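DNA ligase (PDB 3GDE) probably seals nicks in double-stranded DNA, consuming ATP to join a 3'-hydroxyl to a 5'-phosphate during replication, recombination and repair. Local coordinates at residues K52-P55 against P56-R60; P282-V285 against E286-K290; K290-K293 against P294-L298; K309-P312 against F313-L317; F340-L343 against Y344-G347. All coordinates share one frame; numbering follows the deposited sequence.

Contact 1 of 5, residues K52-P55 against P56-R60; sequences KVYP and PWDER
P56 follows P55 directly, and the two prolines enter a type I beta turn with CB of P55 3.7 Å from CD of P56. W57 comes next and lays its indole against the first proline: P55 CB sits over one face of the ring system, displaced toward the rim, 3.3 Å from W57 NE1. A chi1 of 57°, with CG held between the backbone N and the carbonyl carbon, swings the indole back over that proline, while NE1 finds its hydrogen-bond partner in the carbonyl of N198. D58 completes the turn with a weak bond, its N 3.2 Å from P55 O, and directs its carboxylate to R60. There OD1 of D58 takes the backbone N of R60 at 2.7 Å and also receives NE from the same face of the carboxylate plane. OD2 of D58 uses its syn lone pair for NH2 of R60, again at 2.7 Å. This side-on salt bridge, NE and NH2 to the two carboxylate oxygens, fixes the rotation of the guanidinium, which has CE1 of Y54 over one face, the two planes 46° apart. R60 CB stands nearly on the normal of the Y54 ring, 3.8 Å from its centroid, in a CH-pi contact; V53 CG1 lies over the opposite face, and the Y54 hydroxyl bonds to D125. With a serine in place of Y54, R60 would probably lose the face it rests on and D125 a hydrogen-bond partner. The arrangement is a beta turn running into an Asx turn, in the loop between helices 39-49 and 66-77 of the N-terminal DNA-binding domain.

Contact 2 of 5, residues P282-V285 against E286-K290; sequences PDIV and EEIKK
Two consecutive turns of the alpha-helix 282-291, in the adenylation domain, meet here, with P282, D283, I284 and V285 each offering a carbonyl to the amide four residues on. The E286 N to P282 O bond is 3.0 Å long and nearly straight at the hydrogen, 167°. I288 N meets I284 O at 2.9 Å, close to the line of the carbonyl bond. On the inner side of the helix CG2 of I284 presses on CD1 of I288 at 3.5 Å, tighter than usual for two carbons. I288 goes on to V260 and W262 of strand 256-262, and I284 to I269 of strand 268-271. V285 and K289 run side by side in the same direction, and the extended lysine chain brings its CE to 4.0 Å from V285 CG1. D283 turns its carboxylate outside the pair, to a salt bridge with R319. E287 bends at chi2 (-75°) after packing CG 3.1 Å from D283 O, and that bend carries its carboxylate to a water shared with the same carbonyl: the water donates to E287 OE2 at 2.7 Å and to D283 O at 3.1 Å.

Contact 3 of 5, residues K290-K293 against P294-L298; sequences KSVK and PGVIL
V292 brings its two methyls near V296 and L298 across the bend that leads from helix 282-291 into strand 296-306, and the apolar contacts come first. CG2 of V292 lies 4.4 Å from CG2 of V296, and its other methyl, CG1, is equally far from CD1 of L298. These are loose contacts of methyl with methyl; other residues add to them, I342 touching both V296 and L298, and L361 touching L298. The lysine supplies the second group. CG of K293 stands anti to its own backbone N (chi1 -177°) and the chain then bends at three successive torsions, crossing P294 at about a right angle before its end turns away from the proline. On the way CD of K293 passes 3.5 Å from P294 O, and CE reaches 4.3 Å from V296 CG1. Cutting K293 back to an alanine is likely to strip away the methylenes beside P294 O and V296 CG1 and leave H345 without the chain packed on it. Contacts of carbon with backbone oxygen form the third group: both methyls of V296 pack on K293 O, CG2 at 3.4 Å and CG1 slightly farther off. At the corner G295 has a positive phi, 92°, where a side chain would jam against the preceding carbonyl; with V296 it makes a G1 beta bulge opposite W262. No hydrogen bond joins the two segments, so the backbone looks outward: V292 O takes NE1 of W262, K293 pairs with A364, and G295 with D346. The bend is therefore shaped by glycine geometry and apolar contact, and bonded through its neighbours.

Contact 4 of 5, residues K309-P312 against F313-L317; sequences KPMP and FQHVL
P312 hands its carbonyl to H315 three residues on, the H315 N to P312 O bond being 3.1 Å long, with the donor standing 37° above the carbonyl plane. Further along, L317 N bonds F313 O in the regular four-residue step of helix 313-321. The imidazole of H315 folds back under the proline: CD of P312 lies over one face of the ring, 4.0 Å from the H315 centroid in a CH-pi contact, and CG of P312 comes to 3.6 Å from H315 CD2. With H315 CG anti to the carbonyl carbon (chi1 -74°), the ring is directed back toward the preceding residues instead of forward along the helix. M311 approaches the same imidazole obliquely, its CB 4.1 Å from H315 ND1 and its sulfur more distant. Q314 takes another side of the proline. Its CG sits between the backbone N and the carbonyl carbon, and a bend at chi2 (-88°) brings the amide alongside the CB-CG edge of the proline, so that OE1 of Q314 is 3.4 Å from P312 CG while NE2 of Q314 is as near to P312 CB. Beyond the pair, M311 pairs through its backbone with A304 of strand 296-306, and F313 and Q314 both touch R529. A phosphate ion, probably from the crystallisation liquor, lies about 3 Å from the side chain of Q314 at the nearest atoms. One proline ring thus serves as an apolar surface for two polar side chains: a single backbone bond joins the segments, and the imidazole and amide meet P312 through its carbons.

Contact 5 of 5, residues F340-L343 against Y344-G347; sequences FDIL and YHDG
I342 meets H345 three residues on, CD1 of the isoleucine lying 3.7 Å from H345 CB, the two side chains slanting past one another and the methyl oblique to the imidazole. Its CG1 also packs on the backbone between them, 3.4 Å from Y344 O. With CG1 anti to the backbone N (chi1 179°) and the chain extended beyond it, the isoleucine reaches forward along the strand to both. Y344 points the other way, and its ring is covered on one face, toward the rim, by the backbone N of G347. The next layer holds these groups in place. H345 N bonds G347 O at 2.9 Å, closing a tight turn in which D346 and G347 both have positive phi; a side chain on the latter would jam against the carbonyl before it. On the other flank, D341 OD1 accepts I342 N at 2.8 Å through its anti lone pair and also forms a salt bridge with R357, so the same carboxylate ties the strand to helix 354-364. Two classic beta bulges interrupt the regular pairing: F340 and D341 both face D299, while L343 and Y344 both face I297. The chain turns a corner at L343. F340, predicted to bind ATP, touches R257, another predicted ATP-binding residue. In the adenylation domain I342 and H345 lie against L360 of helix 354-364, with I342 also on L361, while L343 meets Q259 of strand 256-262 and Y344 lies on I297 of strand 296-306.

Contacts 2 and 3 run on from each other, sharing K290 as helix 282-291 ends, their centres 10 Å apart. Contacts 3 and 5 touch directly: I297 O and L343 N, 2.8 Å apart, probably form a hydrogen bond, as do I297 N and Y344 O, while K293 CE packs 3.3 Å from H345 NE2. Contact 4 belongs to the same adenylation domain, on strand 309-311 beside strand 296-306, and its F313 lies about 9 Å, side chain to side chain, from K252, the predicted adenylated lysine. Contact 5 contains F340 of the predicted ATP site. Contact 1 stands apart, in the N-terminal domain, yet its P56 side chain is about 10 Å from that of R272, another predicted ATP-binding residue.

Contact 1 of 5, residues K52-P55 against P56-R60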
# COMPACT_ATOMS: atom_id res chain seq x y z
N LYS A 52 -1.19 6.92 9.13
CA LYS A 52 -1.79 7.49 7.92
C LYS A 52 -2.44 8.84 8.20
O LYS A 52 -3.09 9.03 9.23
CB LYS A 52 -2.90 6.59 7.35
CG LYS A 52 -2.46 5.27 6.72
CD LYS A 52 -3.73 4.51 6.26
CE LYS A 52 -3.47 3.05 5.96
NZ LYS A 52 -3.03 2.26 7.17
N VAL A 53 -2.30 9.75 7.25
CA VAL A 53 -3.00 11.02 7.29
C VAL A 53 -4.16 11.00 6.27
O VAL A 53 -5.24 11.53 6.55
CB VAL A 53 -2.02 12.19 7.05
CG1 VAL A 53 -2.73 13.52 7.02
CG2 VAL A 53 -0.92 12.20 8.11
N TYR A 54 -3.91 10.36 5.12
CA TYR A 54 -4.92 10.17 4.07
C TYR A 54 -4.93 8.71 3.63
O TYR A 54 -3.90 8.05 3.72
CB TYR A 54 -4.65 11.07 2.85
CG TYR A 54 -4.49 12.53 3.21
CD1 TYR A 54 -5.61 13.33 3.49
CD2 TYR A 54 -3.22 13.11 3.29
CE1 TYR A 54 -5.46 14.66 3.84
CE2 TYR A 54 -3.06 14.45 3.64
CZ TYR A 54 -4.18 15.22 3.91
OH TYR A 54 -4.02 16.54 4.27
N PRO A 55 -6.09 8.20 3.18
CA PRO A 55 -6.12 6.93 2.44
C PRO A 55 -5.27 7.03 1.17
O PRO A 55 -5.14 8.11 0.60
CB PRO A 55 -7.60 6.78 2.08
CG PRO A 55 -8.32 7.56 3.13
CD PRO A 55 -7.45 8.75 3.37
N PRO A 56 -4.66 5.91 0.73
CA PRO A 56 -3.76 5.97 -0.43
C PRO A 56 -4.48 6.34 -1.74
O PRO A 56 -3.88 6.96 -2.62
CB PRO A 56 -3.19 4.54 -0.51
CG PRO A 56 -4.19 3.69 0.21
CD PRO A 56 -4.75 4.56 1.30
N TRP A 57 -5.74 5.96 -1.84
CA TRP A 57 -6.53 6.24 -3.04
C TRP A 57 -7.01 7.69 -3.13
O TRP A 57 -7.40 8.15 -4.20
CB TRP A 57 -7.72 5.29 -3.08
CG TRP A 57 -8.59 5.36 -1.87
CD1 TRP A 57 -8.49 4.60 -0.74
CD2 TRP A 57 -9.73 6.22 -1.68
NE1 TRP A 57 -9.48 4.94 0.14
CE2 TRP A 57 -10.26 5.93 -0.40
CE3 TRP A 57 -10.35 7.20 -2.46
CZ2 TRP A 57 -11.38 6.59 0.12
CZ3 TRP A 57 -11.46 7.86 -1.95
CH2 TRP A 57 -11.97 7.55 -0.67
N ASP A 58 -7.03 8.37 -1.98
CA ASP A 58 -7.29 9.80 -1.91
C ASP A 58 -6.19 10.51 -2.70
O ASP A 58 -5.02 10.15 -2.60
CB ASP A 58 -7.29 10.23 -0.43
CG ASP A 58 -7.75 11.67 -0.21
OD1 ASP A 58 -7.36 12.58 -0.97
OD2 ASP A 58 -8.49 11.90 0.77
N GLU A 59 -6.55 11.50 -3.49
CA GLU A 59 -5.56 12.24 -4.27
C GLU A 59 -4.62 13.10 -3.40
O GLU A 59 -3.52 13.42 -3.82
CB GLU A 59 -6.20 13.08 -5.39
CG GLU A 59 -6.81 12.25 -6.53
CD GLU A 59 -6.24 12.60 -7.91
OE1 GLU A 59 -5.05 12.29 -8.16
OE2 GLU A 59 -7.00 13.16 -8.75
N ARG A 60 -5.05 13.43 -2.18
CA ARG A 60 -4.22 14.20 -1.24
C ARG A 60 -3.04 13.40 -0.66
O ARG A 60 -3.21 12.28 -0.17
CB ARG A 60 -5.07 14.78 -0.10
CG ARG A 60 -6.02 15.89 -0.53
CD ARG A 60 -6.99 16.26 0.59
NE ARG A 60 -7.81 15.12 0.97
CZ ARG A 60 -8.65 15.10 2.00
NH1 ARG A 60 -8.80 16.16 2.78
NH2 ARG A 60 -9.35 14.00 2.25

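Contact 2 of 5, residues P282-V285 against E286-K290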
# COMPACT_ATOMS: atom_id res chain seq x y z
N PRO A 282 -4.88 9.29 -19.78
CA PRO A 282 -5.90 9.92 -20.63
C PRO A 282 -6.33 9.04 -21.81
O PRO A 282 -7.52 9.02 -22.16
CB PRO A 282 -5.22 11.20 -21.13
CG PRO A 282 -3.76 10.98 -20.91
CD PRO A 282 -3.67 10.13 -19.69
N ASP A 283 -5.38 8.30 -22.38
CA ASP A 283 -5.67 7.40 -23.50
C ASP A 283 -6.69 6.31 -23.15
O ASP A 283 -7.65 6.09 -23.89
CB ASP A 283 -4.39 6.79 -24.08
CG ASP A 283 -3.49 6.13 -23.03
OD1 ASP A 283 -2.71 5.24 -23.41
OD2 ASP A 283 -3.55 6.50 -21.84
N ILE A 284 -6.48 5.64 -22.02
CA ILE A 284 -7.39 4.60 -21.56
C ILE A 284 -8.72 5.21 -21.09
O ILE A 284 -9.79 4.69 -21.40
CB ILE A 284 -6.73 3.69 -20.47
CG1 ILE A 284 -5.54 2.90 -21.05
CG2 ILE A 284 -7.75 2.74 -19.82
CD1 ILE A 284 -5.86 2.03 -22.30
N VAL A 285 -8.64 6.32 -20.36
CA VAL A 285 -9.83 7.07 -19.93
C VAL A 285 -10.79 7.36 -21.10
O VAL A 285 -11.99 7.03 -21.03
CB VAL A 285 -9.45 8.36 -19.14
CG1 VAL A 285 -10.63 9.31 -18.98
CG2 VAL A 285 -8.90 7.99 -17.77
N GLU A 286 -10.27 7.94 -22.18
CA GLU A 286 -11.08 8.25 -23.37
C GLU A 286 -11.70 7.01 -24.00
O GLU A 286 -12.88 7.04 -24.37
CB GLU A 286 -10.28 9.04 -24.42
CG GLU A 286 -10.08 10.51 -24.09
CD GLU A 286 -11.38 11.31 -23.95
OE1 GLU A 286 -11.35 12.36 -23.26
OE2 GLU A 286 -12.43 10.92 -24.51
N GLU A 287 -10.93 5.92 -24.08
CA GLU A 287 -11.41 4.66 -24.67
C GLU A 287 -12.53 4.04 -23.84
O GLU A 287 -13.42 3.39 -24.39
CB GLU A 287 -10.27 3.65 -24.82
CG GLU A 287 -9.15 4.11 -25.71
CD GLU A 287 -9.49 4.05 -27.19
OE1 GLU A 287 -10.38 3.25 -27.58
OE2 GLU A 287 -8.85 4.80 -27.97
N ILE A 288 -12.46 4.22 -22.53
CA ILE A 288 -13.52 3.78 -21.62
C ILE A 288 -14.83 4.56 -21.87
O ILE A 288 -15.92 3.98 -21.91
CB ILE A 288 -13.04 3.88 -20.15
CG1 ILE A 288 -12.22 2.63 -19.80
CG2 ILE A 288 -14.20 4.06 -19.17
CD1 ILE A 288 -11.10 2.87 -18.83
N LYS A 289 -14.70 5.87 -22.06
CA LYS A 289 -15.85 6.75 -22.33
C LYS A 289 -16.57 6.42 -23.63
O LYS A 289 -17.79 6.56 -23.71
CB LYS A 289 -15.42 8.22 -22.31
CG LYS A 289 -14.92 8.67 -20.95
CD LYS A 289 -14.64 10.15 -20.88
CE LYS A 289 -14.41 10.56 -19.44
NZ LYS A 289 -13.90 11.95 -19.31
N LYS A 290 -15.84 5.95 -24.64
CA LYS A 290 -16.51 5.51 -25.87
C LYS A 290 -16.89 4.04 -25.92
O LYS A 290 -17.87 3.68 -26.57
CB LYS A 290 -15.77 5.96 -27.15
CG LYS A 290 -14.29 5.67 -27.21
CD LYS A 290 -13.76 6.03 -28.58
CE LYS A 290 -12.28 6.34 -28.54
NZ LYS A 290 -11.70 6.44 -29.91
O HOH W 1 -8.43 12.10 -21.46
O HOH W 2 -7.53 6.88 -26.84

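Contact 3 of 5, residues K290-K293 against P294-L298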
# COMPACT_ATOMS: atom_id res chain seq x y z
N LYS A 290 -15.84 5.95 -24.64
CA LYS A 290 -16.51 5.51 -25.87
C LYS A 290 -16.89 4.04 -25.92
O LYS A 290 -17.87 3.68 -26.57
CB LYS A 290 -15.77 5.96 -27.15
CG LYS A 290 -14.29 5.67 -27.21
CD LYS A 290 -13.76 6.03 -28.58
CE LYS A 290 -12.28 6.34 -28.54
NZ LYS A 290 -11.70 6.44 -29.91
N SER A 291 -16.16 3.19 -25.20
CA SER A 291 -16.36 1.74 -25.32
C SER A 291 -17.16 1.09 -24.20
O SER A 291 -17.69 -0.02 -24.38
CB SER A 291 -15.03 1.01 -25.51
OG SER A 291 -14.32 1.53 -26.62
N VAL A 292 -17.24 1.73 -23.03
CA VAL A 292 -17.95 1.08 -21.93
C VAL A 292 -19.26 1.76 -21.51
O VAL A 292 -19.41 2.99 -21.57
CB VAL A 292 -17.02 0.68 -20.71
CG1 VAL A 292 -15.60 0.30 -21.17
CG2 VAL A 292 -16.97 1.76 -19.66
N LYS A 293 -20.22 0.93 -21.14
CA LYS A 293 -21.53 1.35 -20.66
C LYS A 293 -21.39 2.03 -19.29
O LYS A 293 -20.77 1.47 -18.39
CB LYS A 293 -22.43 0.12 -20.62
CG LYS A 293 -23.88 0.34 -20.22
CD LYS A 293 -24.17 -0.25 -18.83
CE LYS A 293 -24.00 -1.78 -18.77
NZ LYS A 293 -24.97 -2.58 -19.59
N PRO A 294 -21.94 3.26 -19.14
CA PRO A 294 -21.83 4.03 -17.90
C PRO A 294 -22.52 3.34 -16.73
O PRO A 294 -23.46 2.58 -16.93
CB PRO A 294 -22.56 5.33 -18.23
CG PRO A 294 -22.56 5.41 -19.73
CD PRO A 294 -22.68 4.00 -20.18
N GLY A 295 -22.05 3.60 -15.51
CA GLY A 295 -22.65 3.03 -14.30
C GLY A 295 -22.02 1.72 -13.86
O GLY A 295 -22.70 0.87 -13.28
N VAL A 296 -20.73 1.54 -14.15
CA VAL A 296 -20.03 0.30 -13.82
C VAL A 296 -18.73 0.51 -13.03
O VAL A 296 -18.15 1.61 -13.01
CB VAL A 296 -19.73 -0.60 -15.08
CG1 VAL A 296 -21.01 -0.97 -15.80
CG2 VAL A 296 -18.76 0.08 -16.02
N ILE A 297 -18.30 -0.56 -12.38
CA ILE A 297 -16.96 -0.64 -11.81
C ILE A 297 -16.38 -1.96 -12.29
O ILE A 297 -16.91 -3.03 -12.00
CB ILE A 297 -16.95 -0.53 -10.27
CG1 ILE A 297 -17.40 0.86 -9.86
CG2 ILE A 297 -15.54 -0.85 -9.72
CD1 ILE A 297 -17.94 0.94 -8.47
N LEU A 298 -15.30 -1.86 -13.05
CA LEU A 298 -14.71 -3.02 -13.72
C LEU A 298 -13.34 -3.37 -13.17
O LEU A 298 -12.57 -2.48 -12.82
CB LEU A 298 -14.58 -2.74 -15.23
CG LEU A 298 -15.82 -2.37 -16.04
CD1 LEU A 298 -15.45 -2.15 -17.50
CD2 LEU A 298 -16.91 -3.41 -15.92

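Contact 4 of 5, residues K309-P312 against F313-L317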
# COMPACT_ATOMS: atom_id res chain seq x y z
N LYS A 309 2.88 -5.66 -30.85
CA LYS A 309 3.44 -6.68 -29.95
C LYS A 309 3.52 -6.25 -28.47
O LYS A 309 3.83 -5.10 -28.17
CB LYS A 309 4.77 -7.23 -30.49
CG LYS A 309 5.99 -6.33 -30.32
CD LYS A 309 7.29 -7.05 -30.75
CE LYS A 309 7.60 -8.31 -29.91
NZ LYS A 309 9.04 -8.75 -29.98
N PRO A 310 3.22 -7.19 -27.55
CA PRO A 310 3.15 -6.94 -26.10
C PRO A 310 4.47 -6.48 -25.48
O PRO A 310 5.54 -6.91 -25.91
CB PRO A 310 2.77 -8.31 -25.52
CG PRO A 310 2.15 -9.05 -26.65
CD PRO A 310 2.90 -8.60 -27.86
N MET A 311 4.37 -5.61 -24.48
CA MET A 311 5.53 -5.11 -23.76
C MET A 311 5.42 -5.49 -22.28
O MET A 311 4.32 -5.74 -21.80
CB MET A 311 5.65 -3.60 -23.94
CG MET A 311 5.91 -3.18 -25.38
SD MET A 311 7.56 -3.68 -25.93
CE MET A 311 7.26 -3.97 -27.67
N PRO A 312 6.56 -5.52 -21.55
CA PRO A 312 6.53 -5.98 -20.15
C PRO A 312 5.86 -4.96 -19.21
O PRO A 312 5.80 -3.78 -19.53
CB PRO A 312 8.01 -6.16 -19.82
CG PRO A 312 8.70 -5.15 -20.67
CD PRO A 312 7.92 -5.12 -21.96
N PHE A 313 5.38 -5.44 -18.07
CA PHE A 313 4.51 -4.64 -17.19
C PHE A 313 5.13 -3.36 -16.63
O PHE A 313 4.40 -2.41 -16.33
CB PHE A 313 3.94 -5.50 -16.06
CG PHE A 313 4.89 -5.72 -14.93
CD1 PHE A 313 4.79 -4.97 -13.76
CD2 PHE A 313 5.89 -6.68 -15.03
CE1 PHE A 313 5.68 -5.17 -12.71
CE2 PHE A 313 6.79 -6.89 -13.98
CZ PHE A 313 6.68 -6.13 -12.82
N GLN A 314 6.45 -3.33 -16.46
CA GLN A 314 7.11 -2.16 -15.89
C GLN A 314 7.02 -0.94 -16.82
O GLN A 314 7.23 0.19 -16.39
CB GLN A 314 8.56 -2.45 -15.47
CG GLN A 314 9.57 -2.58 -16.62
CD GLN A 314 9.69 -3.99 -17.19
OE1 GLN A 314 10.55 -4.25 -18.01
NE2 GLN A 314 8.83 -4.91 -16.74
N HIS A 315 6.69 -1.20 -18.09
CA HIS A 315 6.35 -0.15 -19.04
C HIS A 315 5.03 0.53 -18.66
O HIS A 315 4.92 1.75 -18.74
CB HIS A 315 6.30 -0.70 -20.47
CG HIS A 315 7.65 -0.99 -21.05
ND1 HIS A 315 7.98 -0.68 -22.35
CD2 HIS A 315 8.76 -1.55 -20.50
CE1 HIS A 315 9.23 -1.05 -22.58
NE2 HIS A 315 9.72 -1.58 -21.48
N VAL A 316 4.03 -0.26 -18.27
CA VAL A 316 2.78 0.30 -17.74
C VAL A 316 3.07 1.11 -16.46
O VAL A 316 2.49 2.18 -16.25
CB VAL A 316 1.69 -0.77 -17.45
CG1 VAL A 316 0.41 -0.12 -16.96
CG2 VAL A 316 1.40 -1.63 -18.69
N LEU A 317 3.97 0.60 -15.62
CA LEU A 317 4.34 1.29 -14.39
C LEU A 317 4.95 2.66 -14.66
O LEU A 317 4.68 3.60 -13.92
CB LEU A 317 5.26 0.42 -13.51
CG LEU A 317 4.70 -0.88 -12.92
CD1 LEU A 317 5.76 -1.60 -12.08
CD2 LEU A 317 3.39 -0.68 -12.12

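Contact 5 of 5, residues F340-L343 against Y344-G347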
# COMPACT_ATOMS: atom_id res chain seq x y z
N PHE A 340 -11.88 -8.36 -17.09
CA PHE A 340 -12.21 -9.74 -16.74
C PHE A 340 -13.28 -9.87 -15.65
O PHE A 340 -13.76 -10.97 -15.39
CB PHE A 340 -10.96 -10.54 -16.35
CG PHE A 340 -10.17 -9.95 -15.20
CD1 PHE A 340 -10.54 -10.18 -13.87
CD2 PHE A 340 -9.01 -9.20 -15.44
CE1 PHE A 340 -9.80 -9.66 -12.80
CE2 PHE A 340 -8.26 -8.66 -14.38
CZ PHE A 340 -8.66 -8.90 -13.05
N ASP A 341 -13.64 -8.76 -15.02
CA ASP A 341 -14.70 -8.78 -14.01
C ASP A 341 -15.41 -7.43 -13.83
O ASP A 341 -14.95 -6.39 -14.29
CB ASP A 341 -14.18 -9.30 -12.67
CG ASP A 341 -15.14 -10.28 -12.02
OD1 ASP A 341 -16.37 -10.11 -12.16
OD2 ASP A 341 -14.66 -11.23 -11.37
N ILE A 342 -16.54 -7.49 -13.14
CA ILE A 342 -17.40 -6.33 -12.90
C ILE A 342 -17.94 -6.43 -11.47
O ILE A 342 -18.39 -7.49 -11.03
CB ILE A 342 -18.54 -6.25 -13.98
CG1 ILE A 342 -19.47 -5.04 -13.73
CG2 ILE A 342 -19.30 -7.60 -14.10
CD1 ILE A 342 -20.39 -4.74 -14.90
N LEU A 343 -17.85 -5.33 -10.72
CA LEU A 343 -18.18 -5.34 -9.29
C LEU A 343 -19.45 -4.52 -9.06
O LEU A 343 -20.15 -4.70 -8.06
CB LEU A 343 -17.04 -4.77 -8.44
CG LEU A 343 -15.54 -4.92 -8.75
CD1 LEU A 343 -14.71 -4.71 -7.47
CD2 LEU A 343 -15.16 -6.24 -9.41
N TYR A 344 -19.72 -3.63 -10.00
CA TYR A 344 -20.82 -2.71 -9.89
C TYR A 344 -21.43 -2.52 -11.26
O TYR A 344 -20.74 -2.25 -12.23
CB TYR A 344 -20.31 -1.38 -9.35
CG TYR A 344 -21.39 -0.40 -8.97
CD1 TYR A 344 -21.97 0.44 -9.94
CD2 TYR A 344 -21.82 -0.28 -7.65
CE1 TYR A 344 -22.96 1.35 -9.59
CE2 TYR A 344 -22.81 0.64 -7.28
CZ TYR A 344 -23.37 1.45 -8.27
OH TYR A 344 -24.35 2.36 -7.94
N HIS A 345 -22.74 -2.69 -11.31
CA HIS A 345 -23.51 -2.50 -12.53
C HIS A 345 -24.87 -1.98 -12.08
O HIS A 345 -25.78 -2.76 -11.77
CB HIS A 345 -23.62 -3.81 -13.30
CG HIS A 345 -24.55 -3.75 -14.47
ND1 HIS A 345 -25.86 -4.15 -14.40
CD2 HIS A 345 -24.35 -3.33 -15.75
CE1 HIS A 345 -26.44 -3.98 -15.58
NE2 HIS A 345 -25.54 -3.49 -16.42
N ASP A 346 -24.97 -0.65 -12.02
CA ASP A 346 -26.05 0.05 -11.33
C ASP A 346 -26.47 -0.63 -10.02
O ASP A 346 -27.60 -1.10 -9.85
CB ASP A 346 -27.23 0.32 -12.28
CG ASP A 346 -26.85 1.28 -13.40
OD1 ASP A 346 -26.41 2.41 -13.09
OD2 ASP A 346 -26.98 0.89 -14.59
N GLY A 347 -25.50 -0.68 -9.10
CA GLY A 347 -25.63 -1.42 -7.86
C GLY A 347 -24.57 -2.50 -7.77
O GLY A 347 -24.09 -3.00 -8.80